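Local coordinates for AztD protein (Citrobacter koseri, PDB 6CMK) that acts as a periplasmic zinc chaperone, handing one zinc ion directly to the solute-binding protein AztC of the AztABCD zinc transport system, at residues B[86-91]-B[118-123]; B[143-148]-B[157-162]. All coordinates share one frame; numbering follows the deposited sequence.

How the interactions relate
Interactions 1 and 2 follow one another along the chain and belong to consecutive sheets of the beta propeller. Interaction 1 (86-91 with 118-123) pairs strand 88-100 with strand 113-120 in one sheet; the chain then enters the next, of strands 124-130, 133-138, 143-148 and 160-163, where interaction 2 (143-148 with 157-162) joins the last two. Their centres lie about 12 Å apart on the same side of the chain's centre. The two touch directly: Lys157 NZ reaches Glu118 O (2.8 Å), Gln145 NE2 reaches Thr120 O (3.0 Å), and Leu119 packs on Ile159. Polar bonds and an apolar seam thus join adjoining blades.

Interaction 1 (B[86-91]-B[118-123]); sequences AGVVST and ELTGKK
Gly87 begins the pairing of 86-91 with 118-123 by offering its carbonyl O to the N-H of Gly121 at 3.1 Å, an approach from above the carbonyl plane, 45° out of it. Its phi is positive, as in a G1 beta bulge, which Gly87 forms with Val88 opposite Gln83 on its other flank. Beyond the bulge the two strands run almost exactly antiparallel, at 171°.

Val88 and Thr120 make a non-hydrogen-bonded pair. Val88 CG2 lies anti to the backbone N and rests 3.8 Å from Glu118 OE1, its side chain running aslant to that of Glu118; the same methyl meets Thr120 CG2 at 4.1 Å. A CA-H...O contact from Val88 CA to Leu119 O adds to the backbone pairing.

Val89 and Leu119 then form a hydrogen-bonded pair on the other face. Val89 N gives a short 2.7 Å bond to Leu119 O, and Leu119 N returns one of 3.0 Å to Val89 O, both lying in the carbonyl plane. Above these bonds the side chains meet at their roots, CB to CB at 4.0 Å.

At Ser90 the link is made through water: one molecule bridges Ser90 OG and Glu118 OE2, at 2.7 Å from each, and donates to the carboxylate. Ser90 OG is also bonded to Gln83, which ties the bridge back to strand 78-83.

Strand 88-100 lies between strand 78-83, whose Ile82 packs on Val89, and strand 113-120. From the next sheet, Gln136 and Phe138 of strand 133-138 and Leu147 of strand 143-148 close over Leu119, so the Leu119 face of this strand is packed against the next blade of the propeller, while Glu118 and Thr120 on the opposite face stay exposed.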
loop_
_atom_site.group_PDB
_atom_site.type_symbol
_atom_site.label_atom_id
_atom_site.label_comp_id
_atom_site.label_asym_id
_atom_site.label_seq_id
_atom_site.Cartn_x
_atom_site.Cartn_y
_atom_site.Cartn_z
ATOM N N ALA B 86 -14.357 31.408 3.386
ATOM C CA ALA B 86 -15.769 31.069 3.459
ATOM C C ALA B 86 -16.142 30.325 4.733
ATOM O O ALA B 86 -17.333 30.104 4.968
ATOM C CB ALA B 86 -16.165 30.228 2.241
ATOM N N GLY B 87 -15.163 29.931 5.546
ATOM C CA GLY B 87 -15.445 29.267 6.807
ATOM C C GLY B 87 -15.914 27.834 6.682
ATOM O O GLY B 87 -16.659 27.356 7.545
ATOM N N VAL B 88 -15.493 27.122 5.640
ATOM C CA VAL B 88 -16.032 25.793 5.384
ATOM C C VAL B 88 -14.976 24.947 4.699
ATOM O O VAL B 88 -14.114 25.456 3.981
ATOM C CB VAL B 88 -17.312 25.865 4.520
ATOM C CG1 VAL B 88 -16.984 26.390 3.127
ATOM C CG2 VAL B 88 -18.002 24.512 4.449
ATOM N N VAL B 89 -15.062 23.642 4.919
ATOM C CA VAL B 89 -14.307 22.655 4.157
ATOM C C VAL B 89 -15.333 21.734 3.513
ATOM O O VAL B 89 -16.187 21.171 4.209
ATOM C CB VAL B 89 -13.326 21.865 5.038
ATOM C CG1 VAL B 89 -12.480 20.923 4.191
ATOM C CG2 VAL B 89 -12.448 22.813 5.844
ATOM N N SER B 90 -15.277 21.617 2.191
ATOM C CA SER B 90 -16.154 20.732 1.442
ATOM C C SER B 90 -15.414 19.444 1.142
ATOM O O SER B 90 -14.184 19.395 1.157
ATOM C CB SER B 90 -16.613 21.368 0.127
ATOM O OG SER B 90 -17.347 22.550 0.355
ATOM N N THR B 91 -16.183 18.398 0.857
ATOM C CA THR B 91 -15.626 17.069 0.668
ATOM C C THR B 91 -16.169 16.465 -0.614
ATOM O O THR B 91 -17.376 16.502 -0.868
ATOM C CB THR B 91 -15.952 16.184 1.864
ATOM O OG1 THR B 91 -17.338 15.839 1.844
ATOM C CG2 THR B 91 -15.653 16.944 3.132
ATOM N N GLU B 118 -19.600 18.604 5.388
ATOM C CA GLU B 118 -18.938 19.897 5.446
ATOM C C GLU B 118 -18.401 20.094 6.853
ATOM O O GLU B 118 -19.054 19.723 7.831
ATOM C CB GLU B 118 -19.883 21.050 5.119
ATOM C CG GLU B 118 -20.386 21.104 3.698
ATOM C CD GLU B 118 -21.199 22.362 3.447
ATOM O OE1 GLU B 118 -21.547 23.045 4.432
ATOM O OE2 GLU B 118 -21.480 22.670 2.273
ATOM N N LEU B 119 -17.216 20.679 6.948
ATOM C CA LEU B 119 -16.644 21.111 8.214
ATOM C C LEU B 119 -16.694 22.628 8.255
ATOM O O LEU B 119 -16.173 23.286 7.351
ATOM C CB LEU B 119 -15.197 20.638 8.362
ATOM C CG LEU B 119 -14.932 19.172 8.024
ATOM C CD1 LEU B 119 -13.449 18.873 8.134
ATOM C CD2 LEU B 119 -15.748 18.280 8.946
ATOM N N THR B 120 -17.290 23.182 9.306
ATOM C CA THR B 120 -17.450 24.624 9.399
ATOM C C THR B 120 -16.746 25.177 10.626
ATOM O O THR B 120 -16.691 24.534 11.681
ATOM C CB THR B 120 -18.926 25.019 9.427
ATOM O OG1 THR B 120 -19.544 24.476 10.599
ATOM C CG2 THR B 120 -19.622 24.486 8.189
ATOM N N GLY B 121 -16.180 26.357 10.449
ATOM C CA GLY B 121 -15.514 27.073 11.514
ATOM C C GLY B 121 -14.755 28.227 10.911
ATOM O O GLY B 121 -14.579 28.325 9.692
ATOM N N LYS B 122 -14.300 29.113 11.787
ATOM C CA LYS B 122 -13.639 30.328 11.333
ATOM C C LYS B 122 -12.242 30.029 10.802
ATOM O O LYS B 122 -11.407 29.454 11.506
ATOM C CB LYS B 122 -13.579 31.339 12.476
ATOM C CG LYS B 122 -14.950 31.931 12.802
ATOM C CD LYS B 122 -15.020 32.589 14.182
ATOM C CE LYS B 122 -15.611 31.646 15.233
ATOM N NZ LYS B 122 -16.343 32.351 16.325
ATOM N N LYS B 123 -11.998 30.425 9.548
ATOM C CA LYS B 123 -10.694 30.359 8.884
ATOM C C LYS B 123 -10.084 28.957 8.889
ATOM O O LYS B 123 -9.008 28.746 9.470
ATOM C CB LYS B 123 -9.720 31.348 9.535
ATOM C CG LYS B 123 -9.948 32.795 9.108
ATOM C CD LYS B 123 -8.985 33.758 9.795
ATOM C CE LYS B 123 -9.658 34.516 10.931
ATOM N NZ LYS B 123 -10.759 35.400 10.450
HETATM O O HOH W 1 -19.900 21.536 0.464
#

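Interaction 2 (B[143-148]-B[157-162]); sequences SAQILG and KNITKV
Ile146 and Thr160 lie at the middle of the antiparallel pairing of 143-148 with 157-162, each N-H bonded to the other's carbonyl. Ile146 N to Thr160 O and Thr160 N to Ile146 O both measure 2.8 Å, the second nearly straight, 172° at the hydrogen. Ala144 and Val162 form a second such pair, so four backbone bonds hold the strands together although they are twisted to 147°.

The close packing comes in two clusters. On the face bearing Ala144, Ile146 and Val162, Ile146 CD1 reaches diagonally over to the partner strand and meets Val162 CG2 at 3.6 Å. The other cluster centres on Ile159: its CD1 lies alongside Leu147, 3.7 Å from CB, and its CG2 meets Gln145 CB at 3.8 Å. Leu147 has CG between its backbone N and carbonyl carbon (chi1 55°), which brings CD1 and CD2 of Leu147 to 4.0 and 3.9 Å from Ile159 CD1. The Gln145 amide is clamped beyond this cluster, NE2 on Thr120 O and OE1 on a water that also accepts from Lys157 NZ.

The solvent side is looser. Lys161 runs extended beside Gln145, pointing the same way, but comes no nearer than 4.0 Å, CE to NE2. Toward Asn158 the direct backbone bonds give way to water. One water donates to Asn158 O and, over a longer 3.3 Å, to Ile146 O, and also bonds to Thr160 OG1, while another donates to Asn158 O and accepts from Gly148 N, just before helix 149-153.

That helix lies within the connection between the two strands, and its Val152 touches Leu147. Strand 160-163 is the outermost of its four-stranded blade within the chain; 143-148 is covered on its other edge by strand 133-138, while Leu117 of strand 113-120, in the preceding sheet, packs on Leu147 and Lys157.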
loop_
_atom_site.group_PDB
_atom_site.type_symbol
_atom_site.label_atom_id
_atom_site.label_comp_id
_atom_site.label_asym_id
_atom_site.label_seq_id
_atom_site.Cartn_x
_atom_site.Cartn_y
_atom_site.Cartn_z
ATOM N N SER B 143 -10.589 24.993 18.781
ATOM C CA SER B 143 -10.574 23.545 18.623
ATOM C C SER B 143 -10.245 23.177 17.183
ATOM O O SER B 143 -10.538 23.927 16.244
ATOM C CB SER B 143 -11.930 22.918 18.995
ATOM O OG SER B 143 -12.234 23.123 20.363
ATOM N N ALA B 144 -9.628 22.011 17.022
ATOM C CA ALA B 144 -9.502 21.351 15.731
ATOM C C ALA B 144 -10.535 20.237 15.638
ATOM O O ALA B 144 -11.063 19.775 16.646
ATOM C CB ALA B 144 -8.093 20.783 15.541
ATOM N N GLN B 145 -10.828 19.809 14.410
ATOM C CA GLN B 145 -11.872 18.820 14.172
ATOM C C GLN B 145 -11.242 17.538 13.654
ATOM O O GLN B 145 -10.528 17.555 12.651
ATOM C CB GLN B 145 -12.914 19.353 13.198
ATOM C CG GLN B 145 -13.655 20.551 13.769
ATOM C CD GLN B 145 -14.732 21.086 12.852
ATOM O OE1 GLN B 145 -15.261 20.376 11.998
ATOM N NE2 GLN B 145 -15.069 22.348 13.035
ATOM N N ILE B 146 -11.484 16.437 14.356
ATOM C CA ILE B 146 -10.934 15.134 13.997
ATOM C C ILE B 146 -12.080 14.229 13.564
ATOM O O ILE B 146 -13.137 14.193 14.202
ATOM C CB ILE B 146 -10.131 14.519 15.164
ATOM C CG1 ILE B 146 -8.766 15.206 15.301
ATOM C CG2 ILE B 146 -9.862 13.036 14.940
ATOM C CD1 ILE B 146 -8.809 16.577 15.927
ATOM N N LEU B 147 -11.865 13.491 12.481
ATOM C CA LEU B 147 -12.891 12.620 11.932
ATOM C C LEU B 147 -12.199 11.518 11.144
ATOM O O LEU B 147 -10.974 11.382 11.181
ATOM C CB LEU B 147 -13.879 13.404 11.076
ATOM C CG LEU B 147 -13.298 14.239 9.940
ATOM C CD1 LEU B 147 -14.338 14.326 8.860
ATOM C CD2 LEU B 147 -12.899 15.639 10.411
ATOM N N GLY B 148 -13.000 10.706 10.459
ATOM C CA GLY B 148 -12.479 9.566 9.733
ATOM C C GLY B 148 -13.074 9.460 8.344
ATOM O O GLY B 148 -14.241 9.760 8.127
ATOM N N LYS B 157 -21.227 12.247 9.494
ATOM C CA LYS B 157 -20.387 13.297 10.065
ATOM C C LYS B 157 -20.255 13.005 11.555
ATOM O O LYS B 157 -21.171 13.283 12.335
ATOM C CB LYS B 157 -20.980 14.682 9.828
ATOM C CG LYS B 157 -20.107 15.787 10.403
ATOM C CD LYS B 157 -20.644 17.163 10.103
ATOM C CE LYS B 157 -19.731 18.225 10.674
ATOM N NZ LYS B 157 -20.213 19.587 10.343
ATOM N N ASN B 158 -19.101 12.464 11.945
ATOM C CA ASN B 158 -18.821 12.024 13.311
ATOM C C ASN B 158 -17.534 12.723 13.754
ATOM O O ASN B 158 -16.437 12.202 13.550
ATOM C CB ASN B 158 -18.689 10.505 13.355
ATOM C CG ASN B 158 -19.880 9.797 12.733
ATOM O OD1 ASN B 158 -20.952 10.382 12.576
ATOM N ND2 ASN B 158 -19.696 8.534 12.376
ATOM N N ILE B 159 -17.673 13.890 14.369
ATOM C CA ILE B 159 -16.564 14.794 14.652
ATOM C C ILE B 159 -16.176 14.704 16.118
ATOM O O ILE B 159 -17.039 14.619 17.004
ATOM C CB ILE B 159 -16.940 16.253 14.311
ATOM C CG1 ILE B 159 -17.469 16.357 12.882
ATOM C CG2 ILE B 159 -15.741 17.183 14.528
ATOM C CD1 ILE B 159 -16.476 15.982 11.843
ATOM N N THR B 160 -14.875 14.793 16.379
ATOM C CA THR B 160 -14.350 15.074 17.706
ATOM C C THR B 160 -13.650 16.427 17.666
ATOM O O THR B 160 -12.745 16.641 16.856
ATOM C CB THR B 160 -13.397 13.976 18.176
ATOM O OG1 THR B 160 -14.109 12.734 18.256
ATOM C CG2 THR B 160 -12.836 14.308 19.552
ATOM N N LYS B 161 -14.088 17.345 18.518
ATOM C CA LYS B 161 -13.423 18.631 18.650
ATOM C C LYS B 161 -12.373 18.541 19.747
ATOM O O LYS B 161 -12.676 18.168 20.884
ATOM C CB LYS B 161 -14.435 19.744 18.941
ATOM C CG LYS B 161 -15.153 20.197 17.676
ATOM C CD LYS B 161 -16.037 21.414 17.882
ATOM C CE LYS B 161 -16.752 21.773 16.582
ATOM N NZ LYS B 161 -17.476 23.070 16.644
ATOM N N VAL B 162 -11.139 18.875 19.398
ATOM C CA VAL B 162 -10.009 18.784 20.312
ATOM C C VAL B 162 -9.540 20.200 20.599
ATOM O O VAL B 162 -9.183 20.941 19.678
ATOM C CB VAL B 162 -8.879 17.927 19.725
ATOM C CG1 VAL B 162 -7.643 17.973 20.629
ATOM C CG2 VAL B 162 -9.364 16.494 19.518
HETATM O O HOH W 2 -17.845 21.146 11.335
HETATM O O HOH W 3 -14.340 11.447 15.499
HETATM O O HOH W 4 -15.638 10.503 11.436
#